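Local coordinates for 7,8-dihydro-6-hydroxymethylpterin pyrophosphokinase-dihydropteroate synthase (Plasmodium falciparum, PDB 6JWS), which probably catalyses two successive steps of folate biosynthesis, pyrophosphorylation of 6-hydroxymethyl-7,8-dihydropterin by ATP and condensation of the product with 4-aminobenzoate to give 7,8-dihydropteroate, at residues 163-171 with 328-336; 526-534 with 544-555. The protein carries 1 engineered substitution. One frame throughout, in Å; residues are numbered along the deposited sequence.

Contact 1. Residues 163-171 with 328-336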
loop_
_atom_site.group_PDB
_atom_site.type_symbol
_atom_site.label_atom_id
_atom_site.label_comp_id
_atom_site.label_asym_id
_atom_site.label_seq_id
_atom_site.Cartn_x
_atom_site.Cartn_y
_atom_site.Cartn_z
ATOM N N PHE B 163 -30.531 -8.818 3.084
ATOM C CA PHE B 163 -31.023 -9.801 2.134
ATOM C C PHE B 163 -29.840 -10.469 1.428
ATOM O O PHE B 163 -28.818 -9.830 1.163
ATOM C CB PHE B 163 -31.984 -9.151 1.135
ATOM C CG PHE B 163 -33.358 -8.834 1.671
ATOM C CD1 PHE B 163 -33.562 -7.759 2.527
ATOM C CD2 PHE B 163 -34.457 -9.597 1.297
ATOM C CE1 PHE B 163 -34.828 -7.469 3.017
ATOM C CE2 PHE B 163 -35.726 -9.301 1.777
ATOM C CZ PHE B 163 -35.909 -8.240 2.640
ATOM N N TYR B 164 -30.008 -11.765 1.142
ATOM C CA TYR B 164 -29.047 -12.584 0.426
ATOM C C TYR B 164 -29.727 -13.069 -0.842
ATOM O O TYR B 164 -30.790 -13.689 -0.787
ATOM C CB TYR B 164 -28.473 -13.691 1.321
ATOM C CG TYR B 164 -27.786 -13.097 2.521
ATOM C CD1 TYR B 164 -28.501 -12.800 3.678
ATOM C CD2 TYR B 164 -26.458 -12.711 2.458
ATOM C CE1 TYR B 164 -27.902 -12.174 4.760
ATOM C CE2 TYR B 164 -25.844 -12.088 3.533
ATOM C CZ TYR B 164 -26.572 -11.806 4.681
ATOM O OH TYR B 164 -25.982 -11.179 5.742
ATOM N N ASN B 165 -29.087 -12.770 -1.973
ATOM C CA ASN B 165 -29.756 -12.757 -3.257
ATOM C C ASN B 165 -28.880 -13.426 -4.305
ATOM O O ASN B 165 -27.673 -13.232 -4.324
ATOM C CB ASN B 165 -29.935 -11.311 -3.724
ATOM C CG ASN B 165 -31.344 -11.018 -4.169
ATOM O OD1 ASN B 165 -32.271 -11.049 -3.352
ATOM N ND2 ASN B 165 -31.509 -10.724 -5.453
ATOM N N LEU B 166 -29.529 -14.088 -5.253
ATOM C CA LEU B 166 -28.846 -14.712 -6.366
ATOM C C LEU B 166 -29.861 -14.866 -7.490
ATOM O O LEU B 166 -30.991 -15.257 -7.221
ATOM C CB LEU B 166 -28.340 -16.071 -5.858
ATOM C CG LEU B 166 -27.988 -17.105 -6.918
ATOM C CD1 LEU B 166 -26.707 -16.690 -7.600
ATOM C CD2 LEU B 166 -27.802 -18.457 -6.270
ATOM N N THR B 167 -29.459 -14.564 -8.727
ATOM C CA THR B 167 -30.270 -14.895 -9.890
ATOM C C THR B 167 -29.747 -16.159 -10.580
ATOM O O THR B 167 -28.599 -16.559 -10.367
ATOM C CB THR B 167 -30.450 -13.696 -10.834
ATOM O OG1 THR B 167 -29.189 -13.221 -11.320
ATOM C CG2 THR B 167 -31.297 -12.580 -10.235
ATOM N N VAL B 168 -30.630 -16.796 -11.374
ATOM C CA VAL B 168 -30.335 -17.978 -12.167
ATOM C C VAL B 168 -31.117 -17.890 -13.475
ATOM O O VAL B 168 -32.234 -17.384 -13.494
ATOM C CB VAL B 168 -30.623 -19.315 -11.444
ATOM C CG1 VAL B 168 -30.187 -19.311 -9.993
ATOM C CG2 VAL B 168 -32.070 -19.757 -11.569
ATOM N N VAL B 169 -30.503 -18.361 -14.569
ATOM C CA VAL B 169 -31.231 -18.611 -15.802
ATOM C C VAL B 169 -31.480 -20.117 -15.908
ATOM O O VAL B 169 -30.566 -20.925 -15.700
ATOM C CB VAL B 169 -30.481 -18.069 -17.031
ATOM C CG1 VAL B 169 -31.215 -18.387 -18.321
ATOM C CG2 VAL B 169 -30.173 -16.573 -16.938
ATOM N N VAL B 170 -32.737 -20.479 -16.207
ATOM C CA VAL B 170 -33.196 -21.856 -16.328
ATOM C C VAL B 170 -33.705 -22.091 -17.750
ATOM O O VAL B 170 -34.496 -21.310 -18.288
ATOM C CB VAL B 170 -34.275 -22.178 -15.272
ATOM C CG1 VAL B 170 -34.668 -23.642 -15.287
ATOM C CG2 VAL B 170 -33.797 -21.830 -13.877
ATOM N N LYS B 171 -33.213 -23.166 -18.374
ATOM C CA LYS B 171 -33.859 -23.718 -19.559
ATOM C C LYS B 171 -34.893 -24.718 -19.048
ATOM O O LYS B 171 -34.524 -25.709 -18.413
ATOM C CB LYS B 171 -32.814 -24.303 -20.509
ATOM C CG LYS B 171 -33.307 -24.976 -21.787
ATOM C CD LYS B 171 -32.252 -25.955 -22.358
ATOM C CE LYS B 171 -31.342 -25.409 -23.449
ATOM N NZ LYS B 171 -30.056 -26.152 -23.539
ATOM N N SER B 328 -30.812 -4.511 -6.059
ATOM C CA SER B 328 -30.306 -5.852 -5.821
ATOM C C SER B 328 -30.626 -6.769 -7.000
ATOM O O SER B 328 -29.864 -7.678 -7.283
ATOM C CB SER B 328 -30.782 -6.418 -4.511
ATOM O OG SER B 328 -32.190 -6.586 -4.545
ATOM N N ILE B 329 -31.715 -6.506 -7.724
ATOM C CA ILE B 329 -32.026 -7.332 -8.883
ATOM C C ILE B 329 -31.153 -6.907 -10.057
ATOM O O ILE B 329 -30.546 -7.754 -10.705
ATOM C CB ILE B 329 -33.528 -7.309 -9.232
ATOM C CG1 ILE B 329 -34.384 -7.901 -8.109
ATOM C CG2 ILE B 329 -33.813 -7.971 -10.567
ATOM C CD1 ILE B 329 -35.863 -7.544 -8.247
ATOM N N LEU B 330 -31.097 -5.606 -10.344
ATOM C CA LEU B 330 -30.272 -5.137 -11.447
ATOM C C LEU B 330 -28.823 -5.612 -11.267
ATOM O O LEU B 330 -28.179 -6.035 -12.222
ATOM C CB LEU B 330 -30.355 -3.606 -11.535
ATOM C CG LEU B 330 -31.614 -3.040 -12.190
ATOM C CD1 LEU B 330 -31.609 -1.517 -12.187
ATOM C CD2 LEU B 330 -31.761 -3.547 -13.616
ATOM N N LEU B 331 -28.322 -5.536 -10.032
ATOM C CA LEU B 331 -26.981 -5.950 -9.649
ATOM C C LEU B 331 -26.701 -7.404 -10.090
ATOM O O LEU B 331 -25.696 -7.662 -10.756
ATOM C CB LEU B 331 -26.871 -5.740 -8.129
ATOM C CG LEU B 331 -25.580 -6.179 -7.419
ATOM C CD1 LEU B 331 -24.374 -5.320 -7.823
ATOM C CD2 LEU B 331 -25.780 -6.113 -5.907
ATOM N N CYS B 332 -27.613 -8.339 -9.757
ATOM C CA CYS B 332 -27.513 -9.752 -10.124
ATOM C C CYS B 332 -27.650 -9.971 -11.630
ATOM O O CYS B 332 -26.874 -10.722 -12.200
ATOM C CB CYS B 332 -28.582 -10.581 -9.425
ATOM S SG CYS B 332 -28.275 -10.787 -7.657
ATOM N N LEU B 333 -28.653 -9.363 -12.273
ATOM C CA LEU B 333 -28.864 -9.527 -13.708
ATOM C C LEU B 333 -27.658 -8.999 -14.484
ATOM O O LEU B 333 -27.356 -9.504 -15.568
ATOM C CB LEU B 333 -30.125 -8.769 -14.148
ATOM C CG LEU B 333 -31.465 -9.234 -13.551
ATOM C CD1 LEU B 333 -32.617 -8.335 -14.007
ATOM C CD2 LEU B 333 -31.772 -10.675 -13.922
ATOM N N ASN B 334 -26.983 -7.970 -13.938
ATOM C CA ASN B 334 -25.870 -7.350 -14.643
ATOM C C ASN B 334 -24.706 -8.337 -14.769
ATOM O O ASN B 334 -23.873 -8.179 -15.651
ATOM C CB ASN B 334 -25.448 -6.024 -13.996
ATOM C CG ASN B 334 -24.240 -5.373 -14.648
ATOM O OD1 ASN B 334 -24.258 -5.037 -15.834
ATOM N ND2 ASN B 334 -23.178 -5.189 -13.881
ATOM N N ASP B 335 -24.626 -9.322 -13.860
ATOM C CA ASP B 335 -23.566 -10.323 -13.890
ATOM C C ASP B 335 -23.815 -11.320 -15.018
ATOM O O ASP B 335 -22.860 -11.781 -15.639
ATOM C CB ASP B 335 -23.513 -11.160 -12.607
ATOM C CG ASP B 335 -23.011 -10.436 -11.372
ATOM O OD1 ASP B 335 -22.298 -9.424 -11.516
ATOM O OD2 ASP B 335 -23.346 -10.882 -10.278
ATOM N N MET B 336 -25.102 -11.649 -15.248
ATOM C CA MET B 336 -25.519 -12.743 -16.125
ATOM C C MET B 336 -25.772 -12.231 -17.538
ATOM O O MET B 336 -25.233 -12.792 -18.481
ATOM C CB MET B 336 -26.796 -13.457 -15.651
ATOM C CG MET B 336 -26.793 -13.846 -14.181
ATOM S SD MET B 336 -28.133 -15.026 -13.843
ATOM C CE MET B 336 -29.558 -14.084 -14.392
HETATM O O HOH W 1 -33.582 -8.692 -4.729
#
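The carboxamide of Asn165 is joined to Ser328 through a water, which gives a weak hydrogen bond to Asn165 OD1 at 3.0 Å and lies only 2.5 Å from Ser328 OG, so short that the bridge is tentative in its detail. A further weak bond to OD1 comes from Asn21 ND2 on the neighbouring strand, and together they probably help to orient the amide. Its ND2 lies 3.9 Å from Cys332 SG, no closer than van der Waals contact.

Two residues on, on the same face of the strand, Thr167 fills the middle of the contact. With chi1 at 60°, its OG1 is directed at the helix, where it meets Cys332 CB at 3.3 Å, while CG2 lies beside that same carbon at 3.5 Å, a tight fit. Met336 closes the far side: the bend at chi3 (-57°) folds its methyl over Thr167 OG1, 3.2 Å from CE, and carries it on to Val169 CG2, 3.6 Å from CE.

Helical segment 328-336 thus crosses strand segment 163-171 at 41°, their axes 7.8 Å apart, while Leu166 and Val168 face helix 30-44 across the sheet. This layering fits the ferredoxin-like fold of the pyrophosphokinase. The Thr167 hydroxyl packs against carbon and sulfur in a buried interface, where van der Waals contact does the direct joining and water bridges Asn165 and Ser328.

Contact 2. Residues 526-534 with 544-555. With PT1 (pteroic acid), chain I; ACT (acetate ion), chain M.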
loop_
_atom_site.group_PDB
_atom_site.type_symbol
_atom_site.label_atom_id
_atom_site.label_comp_id
_atom_site.label_asym_id
_atom_site.label_seq_id
_atom_site.Cartn_x
_atom_site.Cartn_y
_atom_site.Cartn_z
ATOM N N VAL B 526 -14.029 -24.210 -7.191
ATOM C CA VAL B 526 -13.024 -24.587 -8.164
ATOM C C VAL B 526 -12.135 -23.386 -8.455
ATOM O O VAL B 526 -12.642 -22.271 -8.628
ATOM C CB VAL B 526 -13.666 -25.147 -9.447
ATOM C CG1 VAL B 526 -14.763 -24.244 -10.022
ATOM C CG2 VAL B 526 -12.608 -25.505 -10.489
ATOM N N VAL B 527 -10.819 -23.649 -8.518
ATOM C CA VAL B 527 -9.857 -22.673 -8.978
ATOM C C VAL B 527 -9.543 -22.978 -10.450
ATOM O O VAL B 527 -9.201 -24.105 -10.794
ATOM C CB VAL B 527 -8.598 -22.690 -8.084
ATOM C CG1 VAL B 527 -7.602 -21.586 -8.455
ATOM C CG2 VAL B 527 -8.950 -22.614 -6.590
ATOM N N LEU B 528 -9.675 -21.965 -11.321
ATOM C CA LEU B 528 -9.255 -22.089 -12.704
ATOM C C LEU B 528 -7.973 -21.292 -12.908
ATOM O O LEU B 528 -7.924 -20.081 -12.638
ATOM C CB LEU B 528 -10.353 -21.560 -13.632
ATOM C CG LEU B 528 -11.745 -22.166 -13.451
ATOM C CD1 LEU B 528 -12.764 -21.369 -14.271
ATOM C CD2 LEU B 528 -11.754 -23.655 -13.828
ATOM N N MET B 529 -6.952 -21.968 -13.429
ATOM C CA MET B 529 -5.677 -21.301 -13.628
ATOM C C MET B 529 -5.325 -21.271 -15.119
ATOM O O MET B 529 -5.636 -22.217 -15.840
ATOM C CB MET B 529 -4.571 -22.021 -12.846
ATOM C CG MET B 529 -3.324 -21.188 -12.655
ATOM S SD MET B 529 -1.905 -22.209 -12.168
ATOM C CE MET B 529 -1.388 -22.782 -13.791
ATOM N N HIS B 530 -4.651 -20.204 -15.556
ATOM C CA HIS B 530 -4.068 -20.109 -16.889
ATOM C C HIS B 530 -2.644 -20.670 -16.925
ATOM O O HIS B 530 -1.781 -20.271 -16.144
ATOM C CB HIS B 530 -3.991 -18.653 -17.361
ATOM C CG HIS B 530 -3.339 -18.541 -18.701
ATOM N ND1 HIS B 530 -1.976 -18.355 -18.848
ATOM C CD2 HIS B 530 -3.851 -18.612 -19.956
ATOM C CE1 HIS B 530 -1.663 -18.316 -20.127
ATOM N NE2 HIS B 530 -2.795 -18.492 -20.832
ATOM N N LYS B 531 -2.395 -21.574 -17.879
ATOM C CA LYS B 531 -1.050 -21.987 -18.264
ATOM C C LYS B 531 -1.052 -22.288 -19.767
ATOM O O LYS B 531 -2.105 -22.277 -20.409
ATOM C CB LYS B 531 -0.595 -23.199 -17.441
ATOM C CG LYS B 531 -1.377 -24.487 -17.659
ATOM C CD LYS B 531 -0.687 -25.753 -17.097
ATOM C CE LYS B 531 -1.125 -27.072 -17.726
ATOM N NZ LYS B 531 -1.562 -26.971 -19.154
ATOM N N ARG B 532 0.149 -22.476 -20.327
ATOM C CA ARG B 532 0.343 -23.120 -21.614
ATOM C C ARG B 532 1.410 -24.194 -21.402
ATOM O O ARG B 532 2.346 -23.990 -20.631
ATOM C CB ARG B 532 0.860 -22.109 -22.654
ATOM C CG ARG B 532 -0.055 -20.935 -22.977
ATOM C CD ARG B 532 0.737 -19.935 -23.815
ATOM N NE ARG B 532 -0.085 -18.900 -24.432
ATOM C CZ ARG B 532 0.391 -17.902 -25.177
ATOM N NH1 ARG B 532 1.702 -17.791 -25.356
ATOM N NH2 ARG B 532 -0.438 -17.028 -25.729
ATOM N N GLY B 533 1.276 -25.349 -22.054
ATOM C CA GLY B 533 2.371 -26.314 -22.074
ATOM C C GLY B 533 2.450 -27.166 -20.802
ATOM O O GLY B 533 1.490 -27.292 -20.044
ATOM N N ASN B 534 3.614 -27.774 -20.578
ATOM C CA ASN B 534 3.838 -28.583 -19.396
ATOM C C ASN B 534 5.119 -28.098 -18.731
ATOM O O ASN B 534 5.731 -27.147 -19.218
ATOM C CB ASN B 534 3.921 -30.068 -19.757
ATOM C CG ASN B 534 4.948 -30.353 -20.828
ATOM O OD1 ASN B 534 6.085 -29.866 -20.764
ATOM N ND2 ASN B 534 4.551 -31.133 -21.822
ATOM N N TYR B 544 2.629 -13.426 -26.231
ATOM C CA TYR B 544 1.249 -13.063 -26.009
ATOM C C TYR B 544 0.944 -11.826 -26.844
ATOM O O TYR B 544 1.715 -10.873 -26.853
ATOM C CB TYR B 544 1.010 -12.765 -24.525
ATOM C CG TYR B 544 1.080 -13.974 -23.631
ATOM C CD1 TYR B 544 2.296 -14.399 -23.098
ATOM C CD2 TYR B 544 -0.077 -14.705 -23.335
ATOM C CE1 TYR B 544 2.362 -15.528 -22.295
ATOM C CE2 TYR B 544 -0.023 -15.838 -22.533
ATOM C CZ TYR B 544 1.198 -16.238 -22.010
ATOM O OH TYR B 544 1.255 -17.356 -21.232
ATOM N N ASP B 545 -0.202 -11.827 -27.505
ATOM C CA ASP B 545 -0.666 -10.623 -28.161
ATOM C C ASP B 545 -0.899 -9.493 -27.138
ATOM O O ASP B 545 -0.402 -8.393 -27.294
ATOM C CB ASP B 545 -1.904 -10.931 -28.998
ATOM C CG ASP B 545 -2.394 -9.686 -29.700
ATOM O OD1 ASP B 545 -1.541 -8.957 -30.270
ATOM O OD2 ASP B 545 -3.608 -9.424 -29.633
ATOM N N ASN B 546 -1.653 -9.767 -26.075
ATOM C CA ASN B 546 -1.856 -8.801 -25.010
ATOM C C ASN B 546 -1.847 -9.551 -23.681
ATOM O O ASN B 546 -2.873 -10.063 -23.263
ATOM C CB ASN B 546 -3.180 -8.059 -25.210
ATOM C CG ASN B 546 -3.328 -6.891 -24.261
ATOM O OD1 ASN B 546 -2.771 -6.895 -23.156
ATOM N ND2 ASN B 546 -4.078 -5.884 -24.679
ATOM N N LEU B 547 -0.686 -9.650 -23.037
ATOM C CA LEU B 547 -0.504 -10.566 -21.920
ATOM C C LEU B 547 -1.648 -10.449 -20.909
ATOM O O LEU B 547 -2.289 -11.438 -20.552
ATOM C CB LEU B 547 0.866 -10.294 -21.278
ATOM C CG LEU B 547 1.071 -10.880 -19.874
ATOM C CD1 LEU B 547 1.474 -12.355 -19.955
ATOM C CD2 LEU B 547 2.132 -10.092 -19.128
ATOM N N VAL B 548 -1.935 -9.225 -20.464
ATOM C CA VAL B 548 -2.829 -9.050 -19.345
ATOM C C VAL B 548 -4.250 -9.478 -19.704
ATOM O O VAL B 548 -4.912 -10.181 -18.930
ATOM C CB VAL B 548 -2.714 -7.627 -18.762
ATOM C CG1 VAL B 548 -3.913 -7.295 -17.881
ATOM C CG2 VAL B 548 -1.408 -7.504 -17.966
ATOM N N TYR B 549 -4.703 -9.045 -20.883
ATOM C CA TYR B 549 -6.080 -9.242 -21.311
ATOM C C TYR B 549 -6.309 -10.623 -21.931
ATOM O O TYR B 549 -7.416 -11.165 -21.806
ATOM C CB TYR B 549 -6.549 -8.037 -22.137
ATOM C CG TYR B 549 -6.674 -6.815 -21.258
ATOM C CD1 TYR B 549 -7.788 -6.638 -20.446
ATOM C CD2 TYR B 549 -5.641 -5.897 -21.168
ATOM C CE1 TYR B 549 -7.886 -5.546 -19.599
ATOM C CE2 TYR B 549 -5.725 -4.797 -20.325
ATOM C CZ TYR B 549 -6.852 -4.627 -19.541
ATOM O OH TYR B 549 -6.956 -3.541 -18.715
ATOM N N ASP B 550 -5.272 -11.203 -22.553
ATOM C CA ASP B 550 -5.388 -12.560 -23.078
ATOM C C ASP B 550 -5.722 -13.549 -21.951
ATOM O O ASP B 550 -6.636 -14.361 -22.094
ATOM C CB ASP B 550 -4.135 -12.987 -23.857
ATOM C CG ASP B 550 -3.900 -12.181 -25.138
ATOM O OD1 ASP B 550 -4.859 -11.486 -25.598
ATOM O OD2 ASP B 550 -2.749 -12.225 -25.661
ATOM N N ILE B 551 -5.005 -13.436 -20.818
ATOM C CA ILE B 551 -5.174 -14.322 -19.674
ATOM C C ILE B 551 -6.533 -14.081 -19.012
ATOM O O ILE B 551 -7.290 -15.023 -18.809
ATOM C CB ILE B 551 -3.957 -14.200 -18.729
ATOM C CG1 ILE B 551 -2.726 -14.897 -19.333
ATOM C CG2 ILE B 551 -4.270 -14.711 -17.336
ATOM C CD1 ILE B 551 -1.413 -14.379 -18.804
ATOM N N LYS B 552 -6.887 -12.811 -18.758
ATOM C CA LYS B 552 -8.207 -12.434 -18.272
ATOM C C LYS B 552 -9.321 -12.993 -19.161
ATOM O O LYS B 552 -10.287 -13.599 -18.660
ATOM C CB LYS B 552 -8.349 -10.909 -18.145
ATOM C CG LYS B 552 -9.619 -10.443 -17.452
ATOM C CD LYS B 552 -9.881 -8.938 -17.415
ATOM C CE LYS B 552 -11.304 -8.680 -16.961
ATOM N NZ LYS B 552 -11.500 -7.320 -16.399
ATOM N N ASN B 553 -9.220 -12.753 -20.477
ATOM C CA ASN B 553 -10.259 -13.221 -21.402
ATOM C C ASN B 553 -10.346 -14.747 -21.385
ATOM O O ASN B 553 -11.431 -15.297 -21.393
ATOM C CB ASN B 553 -10.112 -12.661 -22.824
ATOM C CG ASN B 553 -10.435 -11.178 -22.891
ATOM O OD1 ASN B 553 -11.340 -10.723 -22.187
ATOM N ND2 ASN B 553 -9.697 -10.417 -23.700
ATOM N N TYR B 554 -9.207 -15.439 -21.322
ATOM C CA TYR B 554 -9.193 -16.892 -21.223
ATOM C C TYR B 554 -9.980 -17.403 -20.007
ATOM O O TYR B 554 -10.847 -18.258 -20.148
ATOM C CB TYR B 554 -7.747 -17.392 -21.232
ATOM C CG TYR B 554 -7.596 -18.859 -20.938
ATOM C CD1 TYR B 554 -7.488 -19.308 -19.626
ATOM C CD2 TYR B 554 -7.535 -19.806 -21.972
ATOM C CE1 TYR B 554 -7.350 -20.658 -19.339
ATOM C CE2 TYR B 554 -7.348 -21.157 -21.700
ATOM C CZ TYR B 554 -7.250 -21.578 -20.385
ATOM O OH TYR B 554 -7.116 -22.903 -20.078
ATOM N N LEU B 555 -9.688 -16.873 -18.818
ATOM C CA LEU B 555 -10.338 -17.242 -17.567
ATOM C C LEU B 555 -11.839 -16.953 -17.599
ATOM O O LEU B 555 -12.630 -17.767 -17.121
ATOM C CB LEU B 555 -9.626 -16.517 -16.407
ATOM C CG LEU B 555 -8.188 -17.005 -16.191
ATOM C CD1 LEU B 555 -7.445 -16.156 -15.155
ATOM C CD2 LEU B 555 -8.179 -18.482 -15.780
HETATM C C2 PT1 I . -0.259 -21.869 -8.800
HETATM C C3 PT1 I . 0.383 -23.172 -8.626
HETATM C C5 PT1 I . -0.509 -24.311 -8.389
HETATM N N6 PT1 I . 1.725 -23.351 -8.669
HETATM C C7 PT1 I . -2.402 -22.852 -8.554
HETATM N N9 PT1 I . -1.855 -24.095 -8.356
HETATM C C10 PT1 I . 2.238 -24.602 -8.524
HETATM N N11 PT1 I . -3.772 -22.667 -8.533
HETATM C C12 PT1 I . 1.395 -25.688 -8.329
HETATM C C21 PT1 I . 8.521 -21.143 -11.163
HETATM O O22 PT1 I . 9.481 -21.039 -10.352
HETATM O O1 PT1 I . 0.493 -20.785 -9.027
HETATM N N4 PT1 I . -1.605 -21.767 -8.750
HETATM N N8 PT1 I . 0.058 -25.522 -8.248
HETATM C C13 PT1 I . 3.729 -24.786 -8.623
HETATM N N14 PT1 I . 4.136 -24.583 -10.040
HETATM C C15 PT1 I . 5.178 -23.768 -10.328
HETATM C C16 PT1 I . 5.194 -23.040 -11.537
HETATM C C17 PT1 I . 6.256 -23.674 -9.389
HETATM C C18 PT1 I . 6.291 -22.185 -11.806
HETATM C C19 PT1 I . 7.356 -22.829 -9.682
HETATM C C20 PT1 I . 7.362 -22.072 -10.880
HETATM O O23 PT1 I . 8.521 -20.468 -12.206
HETATM C C ACT M . -3.501 -17.603 -24.212
HETATM O O ACT M . -2.756 -18.446 -23.631
HETATM O OXT ACT M . -3.194 -16.988 -25.249
HETATM C CH3 ACT M . -4.847 -17.247 -23.577
HETATM O O HOH W 2 -5.024 -23.399 -18.365
#
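Leu528, near the end of strand 525-529, meets the helix through Leu555, whose CD2 lies 3.5 Å from Leu528 O and also reaches the Leu528 CB. Met529 turns its side chain the other way, toward the bound pteroic acid, bringing SD to 3.5 Å from the pterin N4. Its carbonyl oxygen still looks to the helix: a water donates to it, accepts from Lys531 N and hydrogen-bonds to Tyr554 OH at 2.7 Å.

His530 is gripped from several directions. With CG anti to the backbone N (chi1 177°), the imidazole enters between the side chains of the second segment. Ile551 makes a CH-pi contact over one face, CG1 standing 3.6 Å from the ring centroid, while the CD2 edge points into the face of Tyr554 in a T-shaped pair with planes at 89°. Tyr544 OH, itself bonded to Ala581 O, lies at the CE1 edge. ND1 pairs with Lys582 NZ, and NE2 donates a nearly straight bond to an acetate oxygen, O, at 2.8 Å.

Beyond Lys531, which sets off away from the helix and bonds Gly533 O through NZ, the extended Arg532 reaches back to that acetate. Its NE donates to the same oxygen O at 2.8 Å and its NH2 to OXT, also at 2.8 Å. The guanidinium lies flat on Tyr544, planes 13° apart, in a stacked cation-pi pair, and NH1 is held by the carbonyls of Leu541 and Asn543.

In this beta-alpha connection of the synthase TIM barrel, Met529 lines the pterin pocket, whereas aromatic rings, Ile551 and hydrogen bonds position His530 and Arg532. Although the acetate probably came from the crystallisation liquor, two donors converging on one oxygen and a third on the other suggest a corner suited to a carboxylate-like anion.

Overall arrangement
Contact 1 and contact 2 belong to the two different halves of the bifunctional chain, their centres about 27 Å apart and sharing no helix or strand. The touching residues of 163-171 and 328-336 are all buried in the pyrophosphokinase, where a helix covers an antiparallel sheet and small polar side chains (Thr, Asn, Ser) meet Cys, Met and Val. Residues 526-534 with 544-555 pair a parallel barrel strand and its loop with the helix that follows; the interface starts buried and runs out to partly exposed Arg532, Tyr544 and Tyr554, where aromatic rings, an imidazole and one guanidinium take over. Only contact 2 touches a product-like ligand, pteroic acid, while the magnesium and ATP near contact 1 stay several ångströms away.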